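Local coordinates for Ycf48-like protein (Thermosynechococcus elongatus, PDB 5OJ5) that binds the C-terminal extension of the D1 protein and probably assists early photosystem II assembly and the replacement of photodamaged D1, at residues L52-T55 against A56-D60. Residues are numbered along the deposited sequence; the frame is centred on the assembly and turned at random.
Sequences LPTT and ATILD
Thr54 offers its hydroxyl oxygen to the backbone two residues ahead, and the link is nearly straight: Ala56 N donates to Thr54 OG1 over 2.9 Å, with an N-H...O angle of 169°. A bond from the amide of residue i+2 to a serine or threonine hydroxyl defines the ST turn. Here the first torsion of Thr54 (chi1 -172°) swings OG1 to the far side of its own N, towards the carbonyl, where it meets the next-but-one amide. The methyl of Ala56 lies against the same oxygen, its CB 3.4 Å from Thr54 OG1. Just upstream, Pro53 centres an inverse gamma turn, closed by a weak bond from Thr54 N to Leu52 O at 2.8 Å. Two tight bends in succession thus turn the chain between strands 47-51 and 58-63.

This link illustrates how a beta-propeller passes from blade to blade. Strand 47-51 is the outer edge of a sheet whose other three strands, 317-320, 325-329 and 334-338, come from the end of the chain, so the ring of seven blades is closed by joining both ends of the sequence. The 52-57 connection then runs to the first strand of the following blade.

Apolar contact spans the turn at its buried ends. Leu52 and Ile58 meet tip to tip, Leu52 CD1 lying 3.5 Å from Ile58 CG1, and both side chains also touch Leu71 of strand 69-73. A chi2 of -46° bends the end of Ile58 towards the ST turn, where its CD1 comes within 4.3 Å of Thr54 CG2. Further along, Leu59 and Asp60 both face Val72 in a classic beta bulge, and Asp60 OD2 accepts a hydrogen bond from Val105 N in strand 101-108 of the neighbouring sheet.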
ATOM      1  N   LEU A  52      -7.136 -12.656  11.327  1.00 11.61           N
ATOM      2  CA  LEU A  52      -5.809 -12.993  11.794  1.00 11.43           C
ATOM      3  C   LEU A  52      -5.827 -13.169  13.309  1.00 11.13           C
ATOM      4  O   LEU A  52      -6.702 -12.642  14.007  1.00 12.18           O
ATOM      5  CB  LEU A  52      -4.866 -11.855  11.453  1.00 11.98           C
ATOM      6  CG  LEU A  52      -4.642 -11.671   9.941  1.00 12.17           C
ATOM      7  CD1 LEU A  52      -3.888 -10.341   9.706  1.00 14.35           C
ATOM      8  CD2 LEU A  52      -3.876 -12.827   9.354  1.00 13.89           C
ATOM      9  N   PRO A  53      -4.809 -13.834  13.864  1.00 11.74           N
ATOM     10  CA  PRO A  53      -4.720 -14.022  15.329  1.00 12.21           C
ATOM     11  C   PRO A  53      -4.131 -12.786  16.012  1.00 12.08           C
ATOM     12  O   PRO A  53      -3.101 -12.847  16.699  1.00 13.01           O
ATOM     13  CB  PRO A  53      -3.829 -15.261  15.437  1.00 14.10           C
ATOM     14  CG  PRO A  53      -2.951 -15.186  14.252  1.00 13.77           C
ATOM     15  CD  PRO A  53      -3.838 -14.682  13.140  1.00 12.53           C
ATOM     16  N   THR A  54      -4.811 -11.658  15.821  1.00 12.18           N
ATOM     17  CA  THR A  54      -4.464 -10.368  16.387  1.00 12.45           C
ATOM     18  C   THR A  54      -5.670  -9.462  16.235  1.00 12.03           C
ATOM     19  O   THR A  54      -6.528  -9.708  15.388  1.00 13.36           O
ATOM     20  CB  THR A  54      -3.256  -9.726  15.696  1.00 12.45           C
ATOM     21  OG1 THR A  54      -2.890  -8.562  16.445  1.00 13.20           O
ATOM     22  CG2 THR A  54      -3.562  -9.306  14.244  1.00 13.69           C
ATOM     23  N   THR A  55      -5.702  -8.372  17.008  1.00 12.26           N
ATOM     24  CA  THR A  55      -6.603  -7.265  16.709  1.00 13.40           C
ATOM     25  C   THR A  55      -5.833  -6.014  16.326  1.00 12.96           C
ATOM     26  O   THR A  55      -6.448  -4.950  16.165  1.00 14.53           O
ATOM     27  CB  THR A  55      -7.577  -6.966  17.857  1.00 15.73           C
ATOM     28  OG1 THR A  55      -6.834  -6.488  18.986  1.00 16.59           O
ATOM     29  CG2 THR A  55      -8.372  -8.201  18.233  1.00 19.06           C
ATOM     30  N   ALA A  56      -4.510  -6.122  16.127  1.00 13.14           N
ATOM     31  CA  ALA A  56      -3.738  -4.984  15.659  1.00 13.18           C
ATOM     32  C   ALA A  56      -3.987  -4.723  14.174  1.00 13.42           C
ATOM     33  O   ALA A  56      -4.180  -5.639  13.382  1.00 15.75           O
ATOM     34  CB  ALA A  56      -2.244  -5.281  15.838  1.00 15.40           C
ATOM     35  N   THR A  57      -3.958  -3.450  13.809  1.00 15.00           N
ATOM     36  CA  THR A  57      -4.046  -3.090  12.397  1.00 17.92           C
ATOM     37  C   THR A  57      -2.817  -3.533  11.608  1.00 14.46           C
ATOM     38  O   THR A  57      -1.685  -3.258  12.003  1.00 13.92           O
ATOM     39  CB  THR A  57      -4.164  -1.573  12.304  1.00 24.86           C
ATOM     40  OG1 THR A  57      -5.353  -1.152  13.010  1.00 30.55           O
ATOM     41  CG2 THR A  57      -4.205  -1.058  10.869  1.00 27.11           C
ATOM     42  N   ILE A  58      -3.063  -4.223  10.505  1.00 14.17           N
ATOM     43  CA  ILE A  58      -2.024  -4.628   9.572  1.00 11.81           C
ATOM     44  C   ILE A  58      -1.789  -3.525   8.546  1.00 11.06           C
ATOM     45  O   ILE A  58      -2.743  -2.967   8.000  1.00 12.78           O
ATOM     46  CB  ILE A  58      -2.390  -5.973   8.924  1.00 12.95           C
ATOM     47  CG1 ILE A  58      -2.629  -7.055   9.997  1.00 15.98           C
ATOM     48  CG2 ILE A  58      -1.315  -6.397   7.935  1.00 12.23           C
ATOM     49  CD1 ILE A  58      -1.571  -7.105  11.091  1.00 15.46           C
ATOM     50  N   LEU A  59      -0.520  -3.246   8.259  1.00 10.00           N
ATOM     51  CA  LEU A  59      -0.145  -2.140   7.392  1.00  9.78           C
ATOM     52  C   LEU A  59       0.475  -2.542   6.074  1.00  8.87           C
ATOM     53  O   LEU A  59       0.412  -1.763   5.118  1.00  9.86           O
ATOM     54  CB  LEU A  59       0.765  -1.180   8.140  1.00 10.21           C
ATOM     55  CG  LEU A  59       0.119  -0.552   9.385  1.00 11.92           C
ATOM     56  CD1 LEU A  59       1.163   0.294  10.113  1.00 12.86           C
ATOM     57  CD2 LEU A  59      -1.081   0.306   8.972  1.00 14.62           C
ATOM     58  N   ASP A  60       1.128  -3.696   5.985  1.00  8.46           N
ATOM     59  CA  ASP A  60       1.789  -4.063   4.735  1.00  8.65           C
ATOM     60  C   ASP A  60       2.015  -5.563   4.696  1.00  8.47           C
ATOM     61  O   ASP A  60       1.960  -6.258   5.723  1.00  8.58           O
ATOM     62  CB  ASP A  60       3.089  -3.277   4.548  1.00  9.26           C
ATOM     63  CG  ASP A  60       3.532  -3.196   3.092  1.00  9.17           C
ATOM     64  OD1 ASP A  60       2.707  -3.451   2.159  1.00 10.06           O
ATOM     65  OD2 ASP A  60       4.714  -2.852   2.899  1.00 10.65           O
TER